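Local coordinates for protein diacylglycerol lipase (Aspergillus oryzae, PDB 5XK2) that probably hydrolyses the ester bonds of mono- and diacylglycerols, releasing fatty acids, as a class 3 lipase of the alpha/beta-hydrolase superfamily, at residues T28-P31 against N32-V35; A123-V126 against V127-R130; I132-L135 against D136-K139. All blocks are in the same frame, centred on the assembly; numbering follows the deposited sequence.

Contact 1. Residues T28-P31 against N32-V35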
ATOM      1  N   THR A  28     -12.980  12.713   6.356  1.00 10.55           N
ATOM      2  CA  THR A  28     -12.330  11.909   7.399  1.00 11.45           C
ATOM      3  C   THR A  28     -10.844  11.727   7.165  1.00 12.49           C
ATOM      4  O   THR A  28     -10.138  11.293   8.065  1.00 12.97           O
ATOM      5  CB  THR A  28     -12.927  10.492   7.540  1.00 11.87           C
ATOM      6  OG1 THR A  28     -12.650   9.721   6.362  1.00 14.66           O
ATOM      7  CG2 THR A  28     -14.418  10.576   7.784  1.00 14.36           C
ATOM      8  N   TYR A  29     -10.369  12.038   5.957  1.00 10.86           N
ATOM      9  CA  TYR A  29      -8.928  11.955   5.675  1.00 11.18           C
ATOM     10  C   TYR A  29      -8.156  13.206   6.105  1.00 13.15           C
ATOM     11  O   TYR A  29      -6.931  13.167   6.195  1.00 14.74           O
ATOM     12  CB  TYR A  29      -8.680  11.719   4.194  1.00 11.00           C
ATOM     13  CG  TYR A  29      -9.044  10.328   3.746  1.00 11.26           C
ATOM     14  CD1 TYR A  29      -8.159   9.281   3.905  1.00 12.67           C
ATOM     15  CD2 TYR A  29     -10.274  10.068   3.153  1.00 11.06           C
ATOM     16  CE1 TYR A  29      -8.483   7.988   3.477  1.00 12.90           C
ATOM     17  CE2 TYR A  29     -10.609   8.788   2.717  1.00 11.29           C
ATOM     18  CZ  TYR A  29      -9.711   7.758   2.881  1.00 12.88           C
ATOM     19  OH  TYR A  29     -10.051   6.496   2.446  1.00 15.44           O
ATOM     20  N   CYS A  30      -8.867  14.299   6.369  1.00 12.97           N
ATOM     21  CA  CYS A  30      -8.225  15.570   6.753  1.00 12.67           C
ATOM     22  C   CYS A  30      -7.897  15.552   8.229  1.00 12.50           C
ATOM     23  O   CYS A  30      -8.805  15.450   9.047  1.00 12.25           O
ATOM     24  CB  CYS A  30      -9.149  16.746   6.476  1.00 11.89           C
ATOM     25  SG  CYS A  30      -9.879  16.807   4.835  1.00 21.36           S
ATOM     26  N   PRO A  31      -6.614  15.678   8.585  1.00 14.35           N
ATOM     27  CA  PRO A  31      -6.267  15.595  10.009  1.00 17.91           C
ATOM     28  C   PRO A  31      -7.017  16.613  10.871  1.00 16.70           C
ATOM     29  O   PRO A  31      -7.418  16.274  11.986  1.00 17.62           O
ATOM     30  CB  PRO A  31      -4.757  15.860  10.013  1.00 22.35           C
ATOM     31  CG  PRO A  31      -4.318  15.356   8.655  1.00 22.39           C
ATOM     32  CD  PRO A  31      -5.420  15.780   7.726  1.00 16.41           C
ATOM     33  N   ASN A  32      -7.238  17.825  10.364  1.00 13.97           N
ATOM     34  CA  ASN A  32      -7.960  18.818  11.155  1.00 14.99           C
ATOM     35  C   ASN A  32      -9.349  18.355  11.577  1.00 15.67           C
ATOM     36  O   ASN A  32      -9.833  18.753  12.633  1.00 15.28           O
ATOM     37  CB  ASN A  32      -8.083  20.138  10.381  1.00 13.19           C
ATOM     38  CG  ASN A  32      -8.756  19.946   9.022  1.00 19.58           C
ATOM     39  OD1 ASN A  32      -8.206  19.288   8.146  1.00 21.17           O
ATOM     40  ND2 ASN A  32      -9.945  20.513   8.853  1.00 19.96           N
ATOM     41  N   ASN A  33     -10.007  17.535  10.754  1.00 11.87           N
ATOM     42  CA  ASN A  33     -11.360  17.109  11.091  1.00  9.73           C
ATOM     43  C   ASN A  33     -11.379  16.005  12.125  1.00 13.51           C
ATOM     44  O   ASN A  33     -12.288  15.960  12.948  1.00 16.12           O
ATOM     45  CB  ASN A  33     -12.113  16.644   9.838  1.00 10.18           C
ATOM     46  CG  ASN A  33     -12.403  17.780   8.878  1.00 10.08           C
ATOM     47  OD1 ASN A  33     -12.667  18.918   9.297  1.00 11.33           O
ATOM     48  ND2 ASN A  33     -12.344  17.487   7.577  1.00 11.89           N
ATOM     49  N   TYR A  34     -10.395  15.114  12.119  1.00 10.87           N
ATOM     50  CA  TYR A  34     -10.484  14.056  13.123  1.00 12.79           C
ATOM     51  C   TYR A  34      -9.744  14.350  14.432  1.00 12.99           C
ATOM     52  O   TYR A  34      -9.739  13.516  15.342  1.00 14.64           O
ATOM     53  CB  TYR A  34     -10.037  12.698  12.541  1.00 13.39           C
ATOM     54  CG  TYR A  34      -8.652  12.563  11.952  1.00 12.48           C
ATOM     55  CD1 TYR A  34      -7.514  12.515  12.764  1.00 14.91           C
ATOM     56  CD2 TYR A  34      -8.490  12.367  10.589  1.00 16.02           C
ATOM     57  CE1 TYR A  34      -6.239  12.334  12.198  1.00 18.56           C
ATOM     58  CE2 TYR A  34      -7.240  12.200  10.030  1.00 16.83           C
ATOM     59  CZ  TYR A  34      -6.127  12.175  10.828  1.00 19.20           C
ATOM     60  OH  TYR A  34      -4.898  11.991  10.251  1.00 28.35           O
ATOM     61  N   VAL A  35      -9.089  15.505  14.531  1.00 12.36           N
ATOM     62  CA  VAL A  35      -8.705  16.018  15.857  1.00 14.52           C
ATOM     63  C   VAL A  35      -9.545  17.211  16.328  1.00 13.33           C
ATOM     64  O   VAL A  35      -9.282  17.780  17.389  1.00 15.15           O
ATOM     65  CB  VAL A  35      -7.226  16.393  15.893  1.00 14.57           C
ATOM     66  CG1 VAL A  35      -6.387  15.193  15.449  1.00 19.13           C
ATOM     67  CG2 VAL A  35      -6.956  17.617  15.025  1.00 14.48           C
TER
HETATM   68  O   HOH W   1      -5.383  11.120   7.176  1.00 31.11           O
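Pro31 lies over one face of the Tyr34 ring. The main touch is a CH-pi contact: Pro31 CA sits 3.7 Å from the centroid of the Tyr34 ring, displaced toward the rim, and Pro31 CB lies 4.0 Å from Tyr34 CZ. With chi1 at 58°, Tyr34 CG is tucked between its own N and carbonyl carbon, which folds the ring back over the start of the helix.

The backbone bonds are those of a short helix, 31-34, with Cys30 at its N-cap. Cys30 O takes the N-H of Asn33 at 3.0 Å, the donor standing 49° out of the carbonyl plane, and Pro31 O receives Val35 N at 3.1 Å. Cys30 also ties this turn to the C-terminal part of the chain through its disulfide with Cys278.

Thr28 O, buried here with no polar partner in the model, lies 3.2 Å from Tyr34 CD2, near the ring plane. Water 1 lies in that plane too, at the ring edge, 3.2 Å from Tyr34 OH, and donates to Tyr29 O at 2.7 Å. Asn33 ND2 bonds to Ala27 O and Asn43 O, while Tyr29 OH reaches His152 ND1, beside the probable nucleophile Ser153.

Contact 2. Residues A123-V126 against V127-R130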
ATOM      1  N   ALA A 123     -12.060  -2.131  15.494  1.00 12.93           N
ATOM      2  CA  ALA A 123     -11.982  -0.692  15.269  1.00 12.94           C
ATOM      3  C   ALA A 123     -13.269   0.004  15.719  1.00 14.42           C
ATOM      4  O   ALA A 123     -13.225   1.039  16.383  1.00 16.19           O
ATOM      5  CB  ALA A 123     -11.697  -0.399  13.803  1.00 13.65           C
ATOM      6  N   TRP A 124     -14.417  -0.561  15.357  1.00 11.19           N
ATOM      7  CA  TRP A 124     -15.697  -0.002  15.763  1.00 10.22           C
ATOM      8  C   TRP A 124     -15.862  -0.066  17.275  1.00 12.85           C
ATOM      9  O   TRP A 124     -16.303   0.893  17.893  1.00 12.73           O
ATOM     10  CB  TRP A 124     -16.837  -0.754  15.073  1.00 11.65           C
ATOM     11  CG  TRP A 124     -18.205  -0.630  15.712  1.00 12.91           C
ATOM     12  CD1 TRP A 124     -18.997  -1.659  16.143  1.00 12.05           C
ATOM     13  CD2 TRP A 124     -18.953   0.575  15.956  1.00 10.77           C
ATOM     14  NE1 TRP A 124     -20.179  -1.175  16.644  1.00 11.82           N
ATOM     15  CE2 TRP A 124     -20.187   0.192  16.529  1.00 11.62           C
ATOM     16  CE3 TRP A 124     -18.704   1.940  15.735  1.00 12.07           C
ATOM     17  CZ2 TRP A 124     -21.170   1.123  16.901  1.00 11.06           C
ATOM     18  CZ3 TRP A 124     -19.681   2.859  16.088  1.00 12.26           C
ATOM     19  CH2 TRP A 124     -20.893   2.451  16.673  1.00 14.52           C
ATOM     20  N   LYS A 125     -15.492  -1.201  17.861  1.00 13.56           N
ATOM     21  CA  LYS A 125     -15.661  -1.378  19.312  1.00 13.17           C
ATOM     22  C   LYS A 125     -14.873  -0.351  20.132  1.00 14.75           C
ATOM     23  O   LYS A 125     -15.320   0.047  21.202  1.00 16.35           O
ATOM     24  CB  LYS A 125     -15.251  -2.785  19.739  1.00 15.96           C
ATOM     25  CG  LYS A 125     -16.258  -3.847  19.388  1.00 24.32           C
ATOM     26  CD  LYS A 125     -16.061  -5.058  20.277  1.00 35.45           C
ATOM     27  CE  LYS A 125     -16.454  -4.747  21.707  1.00 43.91           C
ATOM     28  NZ  LYS A 125     -15.945  -5.786  22.643  1.00 50.93           N
ATOM     29  N   VAL A 126     -13.717   0.059  19.630  1.00 15.18           N
ATOM     30  CA  VAL A 126     -12.872   1.026  20.337  1.00 18.69           C
ATOM     31  C   VAL A 126     -13.558   2.393  20.423  1.00 21.20           C
ATOM     32  O   VAL A 126     -13.389   3.112  21.406  1.00 17.51           O
ATOM     33  CB  VAL A 126     -11.486   1.159  19.646  1.00 18.80           C
ATOM     34  CG1 VAL A 126     -10.724   2.384  20.150  1.00 29.92           C
ATOM     35  CG2 VAL A 126     -10.656  -0.096  19.884  1.00 19.95           C
ATOM     36  N   VAL A 127     -14.291   2.783  19.379  1.00 15.72           N
ATOM     37  CA  VAL A 127     -14.992   4.069  19.410  1.00 13.09           C
ATOM     38  C   VAL A 127     -16.509   4.032  19.653  1.00 15.01           C
ATOM     39  O   VAL A 127     -17.153   5.085  19.744  1.00 14.81           O
ATOM     40  CB  VAL A 127     -14.715   4.857  18.109  1.00 15.11           C
ATOM     41  CG1 VAL A 127     -13.250   5.278  18.054  1.00 19.84           C
ATOM     42  CG2 VAL A 127     -15.069   4.028  16.880  1.00 13.79           C
ATOM     43  N   ARG A 128     -17.092   2.840  19.775  1.00 12.44           N
ATOM     44  CA  ARG A 128     -18.548   2.711  19.861  1.00 13.63           C
ATOM     45  C   ARG A 128     -19.194   3.473  21.023  1.00 13.03           C
ATOM     46  O   ARG A 128     -20.215   4.145  20.852  1.00 14.55           O
ATOM     47  CB  ARG A 128     -18.923   1.225  19.960  1.00 16.84           C
ATOM     48  CG  ARG A 128     -20.357   0.983  20.361  1.00 17.09           C
ATOM     49  CD  ARG A 128     -20.750  -0.495  20.194  1.00 18.36           C
ATOM     50  NE  ARG A 128     -20.060  -1.371  21.153  1.00 19.59           N
ATOM     51  CZ  ARG A 128     -20.219  -2.693  21.184  1.00 26.31           C
ATOM     52  NH1 ARG A 128     -21.034  -3.285  20.307  1.00 17.70           N
ATOM     53  NH2 ARG A 128     -19.579  -3.423  22.089  1.00 26.86           N
ATOM     54  N   ASP A 129     -18.629   3.335  22.220  1.00 12.21           N
ATOM     55  CA  ASP A 129     -19.232   3.948  23.403  1.00 14.47           C
ATOM     56  C   ASP A 129     -19.294   5.478  23.302  1.00 14.86           C
ATOM     57  O   ASP A 129     -20.325   6.082  23.617  1.00 17.31           O
ATOM     58  CB  ASP A 129     -18.460   3.528  24.650  1.00 17.29           C
ATOM     59  CG  ASP A 129     -18.608   2.047  24.949  1.00 37.94           C
ATOM     60  OD1 ASP A 129     -19.611   1.445  24.506  1.00 36.66           O
ATOM     61  OD2 ASP A 129     -17.724   1.486  25.631  1.00 53.96           O
ATOM     62  N   ARG A 130     -18.199   6.079  22.853  1.00 16.76           N
ATOM     63  CA  ARG A 130     -18.119   7.529  22.623  1.00 16.63           C
ATOM     64  C   ARG A 130     -19.136   7.994  21.598  1.00 15.12           C
ATOM     65  O   ARG A 130     -19.780   9.024  21.758  1.00 13.71           O
ATOM     66  CB  ARG A 130     -16.737   7.911  22.119  1.00 22.42           C
ATOM     67  CG  ARG A 130     -15.747   8.316  23.134  1.00 32.87           C
ATOM     68  CD  ARG A 130     -14.430   8.427  22.401  1.00 40.19           C
ATOM     69  NE  ARG A 130     -13.868   7.112  22.122  1.00 29.30           N
ATOM     70  CZ  ARG A 130     -12.661   6.927  21.612  1.00 22.70           C
ATOM     71  NH1 ARG A 130     -11.918   7.978  21.290  1.00 20.07           N
ATOM     72  NH2 ARG A 130     -12.194   5.702  21.433  1.00 26.41           N
TER
HETATM   73  O   HOH W   2     -16.036   2.064  22.881  1.00 18.77           O
HETATM   74  O   HOH W   3     -17.308  -1.044  22.915  1.00 29.61           O
HETATM   75  O   HOH W   4     -15.495   4.895  22.983  1.00 16.51           O
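Trp124, with chi1 at 160° and its CG opposite the backbone N, lays its indole under Arg128 CB one turn on, and chi1 of Arg128, 167°, sends CG and CD on across the ring. Arg128 CB rests over the centre of the six-membered ring of Trp124, a CH-pi contact with 3.8 Å from CB to the ring centroid. Arg128 CG lies 3.6 Å from Trp124 CZ2, and a bend at chi3 sets the guanidinium steeply against the indole, near NE1, the planes 74° apart. Both polar ends find the same carboxylate: Asp165 OD2 accepts a hydrogen bond from Trp124 NE1 and forms a salt bridge with Arg128 NH1.

This is i to i+4 packing within helix 118-138, which lies against the central sheet of the alpha/beta-hydrolase fold. Asp165 belongs to the neighbouring helix 154-168, so the pair joins the two helices, and Val127 touches Phe63 and Phe88 of the sheet.

Lys125 runs alongside Arg128, pointing the same way. Lys125 NZ and Arg128 NH2 are like charges 4.4 Å apart, a closeness that the carboxylate of Asp165 probably eases.

Another i to i+4 pair joins Arg130 to Val126. Arg130 NH2 donates to Val126 O at 2.9 Å, the acceptor lying in the guanidinium plane at its edge while the donor stands above the carbonyl plane. Water 4 meets the guanidinium edge too, accepting hydrogen bonds from Arg130 NE, at 2.9 Å, and Arg130 N, and donates to Val126 O.

Contact 3. Residues I132-L135 against D136-K139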
ATOM      1  N   ILE A 132     -22.003   6.430  20.588  1.00 12.17           N
ATOM      2  CA  ILE A 132     -23.355   6.287  21.094  1.00 12.26           C
ATOM      3  C   ILE A 132     -23.680   7.382  22.108  1.00 12.59           C
ATOM      4  O   ILE A 132     -24.778   7.950  22.083  1.00 14.31           O
ATOM      5  CB  ILE A 132     -23.545   4.895  21.709  1.00 15.37           C
ATOM      6  CG1 ILE A 132     -23.549   3.856  20.588  1.00 14.65           C
ATOM      7  CG2 ILE A 132     -24.846   4.822  22.522  1.00 21.00           C
ATOM      8  CD1 ILE A 132     -23.586   2.436  21.082  1.00 18.70           C
ATOM      9  N   LYS A 133     -22.708   7.697  22.965  1.00 14.60           N
ATOM     10  CA  LYS A 133     -22.877   8.774  23.944  1.00 16.72           C
ATOM     11  C   LYS A 133     -23.227  10.062  23.223  1.00 14.92           C
ATOM     12  O   LYS A 133     -24.150  10.787  23.605  1.00 15.91           O
ATOM     13  CB  LYS A 133     -21.608   8.960  24.775  1.00 16.86           C
ATOM     14  CG  LYS A 133     -21.683  10.119  25.789  1.00 23.02           C
ATOM     15  CD  LYS A 133     -20.298  10.419  26.362  1.00 32.52           C
ATOM     16  CE  LYS A 133     -20.344  11.382  27.559  1.00 43.76           C
ATOM     17  NZ  LYS A 133     -19.927  12.781  27.222  1.00 41.72           N
ATOM     18  N   THR A 134     -22.493  10.319  22.146  1.00 14.68           N
ATOM     19  CA  THR A 134     -22.699  11.536  21.369  1.00 13.61           C
ATOM     20  C   THR A 134     -24.038  11.536  20.634  1.00 11.85           C
ATOM     21  O   THR A 134     -24.726  12.558  20.606  1.00 12.65           O
ATOM     22  CB  THR A 134     -21.543  11.742  20.370  1.00 12.27           C
ATOM     23  OG1 THR A 134     -20.305  11.851  21.094  1.00 14.06           O
ATOM     24  CG2 THR A 134     -21.758  13.025  19.561  1.00 16.38           C
ATOM     25  N   LEU A 135     -24.426  10.406  20.031  1.00 10.67           N
ATOM     26  CA  LEU A 135     -25.722  10.331  19.375  1.00 10.22           C
ATOM     27  C   LEU A 135     -26.844  10.634  20.381  1.00 12.95           C
ATOM     28  O   LEU A 135     -27.779  11.370  20.084  1.00 11.83           O
ATOM     29  CB  LEU A 135     -25.936   8.945  18.743  1.00 14.18           C
ATOM     30  CG  LEU A 135     -25.012   8.639  17.560  1.00 11.95           C
ATOM     31  CD1 LEU A 135     -25.286   7.234  17.024  1.00 13.44           C
ATOM     32  CD2 LEU A 135     -25.202   9.658  16.456  1.00 12.91           C
ATOM     33  N   ASP A 136     -26.709  10.068  21.575  1.00 16.16           N
ATOM     34  CA  ASP A 136     -27.716  10.254  22.616  1.00 14.51           C
ATOM     35  C   ASP A 136     -27.788  11.730  23.056  1.00 11.56           C
ATOM     36  O   ASP A 136     -28.883  12.274  23.254  1.00 17.09           O
ATOM     37  CB  ASP A 136     -27.423   9.332  23.799  1.00 14.01           C
ATOM     38  CG  ASP A 136     -27.711   7.855  23.487  1.00 22.39           C
ATOM     39  OD1 ASP A 136     -28.225   7.541  22.387  1.00 23.22           O
ATOM     40  OD2 ASP A 136     -27.423   7.016  24.367  1.00 25.41           O
ATOM     41  N   GLU A 137     -26.636  12.382  23.170  1.00 11.77           N
ATOM     42  CA  GLU A 137     -26.597  13.799  23.544  1.00 12.92           C
ATOM     43  C   GLU A 137     -27.253  14.667  22.460  1.00 15.05           C
ATOM     44  O   GLU A 137     -27.917  15.652  22.765  1.00 14.98           O
ATOM     45  CB  GLU A 137     -25.155  14.252  23.789  1.00 16.91           C
ATOM     46  CG  GLU A 137     -24.534  13.669  25.055  1.00 18.50           C
ATOM     47  CD  GLU A 137     -23.039  13.866  25.130  1.00 27.18           C
ATOM     48  OE1 GLU A 137     -22.441  14.299  24.120  1.00 28.46           O
ATOM     49  OE2 GLU A 137     -22.463  13.606  26.214  1.00 28.57           O
ATOM     50  N   LEU A 138     -27.068  14.296  21.196  1.00 11.99           N
ATOM     51  CA  LEU A 138     -27.579  15.104  20.097  1.00 13.95           C
ATOM     52  C   LEU A 138     -29.069  14.922  19.861  1.00 13.92           C
ATOM     53  O   LEU A 138     -29.714  15.763  19.253  1.00 15.03           O
ATOM     54  CB  LEU A 138     -26.816  14.776  18.806  1.00 11.44           C
ATOM     55  CG  LEU A 138     -25.389  15.292  18.812  1.00 11.76           C
ATOM     56  CD1 LEU A 138     -24.618  14.694  17.625  1.00 13.21           C
ATOM     57  CD2 LEU A 138     -25.416  16.824  18.720  1.00 15.45           C
ATOM     58  N   LYS A 139     -29.629  13.824  20.346  1.00 11.85           N
ATOM     59  CA  LYS A 139     -31.001  13.491  19.978  1.00 12.99           C
ATOM     60  C   LYS A 139     -32.060  14.541  20.364  1.00 14.61           C
ATOM     61  O   LYS A 139     -32.878  14.908  19.525  1.00 16.41           O
ATOM     62  CB  LYS A 139     -31.383  12.129  20.585  1.00 16.31           C
ATOM     63  CG  LYS A 139     -32.785  11.664  20.229  1.00 25.05           C
ATOM     64  CD  LYS A 139     -32.808  10.984  18.887  1.00 32.85           C
ATOM     65  CE  LYS A 139     -33.978  10.012  18.790  1.00 38.18           C
ATOM     66  NZ  LYS A 139     -35.121  10.631  18.084  1.00 43.00           N
TER
HETATM   67  O   HOH W   5     -19.774  13.738  23.029  1.00 31.26           O
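Thr134 OG1 is gripped twice: water 5 donates to it at 2.8 Å, and it is hydrogen-bonded to Arg130 O one turn back. The same water donates to Glu137 OE1 at 2.9 Å and so bridges the two side chains across a turn of helix 118-138, an amphipathic helix of the alpha/beta-hydrolase fold, near its C-terminal end. The other carboxylate oxygen, Glu137 OE2, receives Lys133 NZ at 2.9 Å in an i to i+4 salt bridge on the outer side of the helix. The ammonium comes in on the syn side of OE2, 18° out of the carboxylate plane. Lys133 stays extended through its first three torsions and bends only at chi4, -103°, bringing NZ across to the glutamate; its CG also passes close to OE2. With a partner on each oxygen, the rotation of the carboxylate is probably restrained.

The main chain keeps regular alpha-helical bonds, from Asp136 N to Ile132 O at 2.9 Å, and likewise from Glu137 N to Lys133 O and from Leu138 N to Thr134 O. The turn then slackens, and Lys139 N makes only weak bonds, to Leu135 O and Asp136 O.

On the flank of the helix Asp136 lies alongside Ile132, both pointing the same way, and Asp136 OD1 is hydrogen-bonded to Tyr171 OH.

The inner side is apolar. Leu135 lies on Ile84 and Val86 of strand 83-89, while Leu138 reaches Ile84 as well as Val75 and Val77 of strand 71-78. Thr134 and Leu138 lie side by side, pointing the same way, against strand 71-78, with Thr134 CG2 3.8 Å from Leu138 CD1.

Overall arrangement
Contact 1 comes first along the chain, at the turn after helix 14-27, whereas contacts 2 and 3 follow later as two successive portions of helix 118-138, their centres 14 Å apart. Contact 1 stands apart from both: its centre is about 17 Å from that of contact 2 and 21 Å from that of contact 3, with no touch between them. What they share is the mixed central sheet. Strand 83-89 receives side chains from all three, strand 71-78 from contacts 1 and 3, and strand 58-65 from contacts 2 and 3. The sheet thus links the long helix to the N-terminal turn, which adjoins the probable catalytic serine.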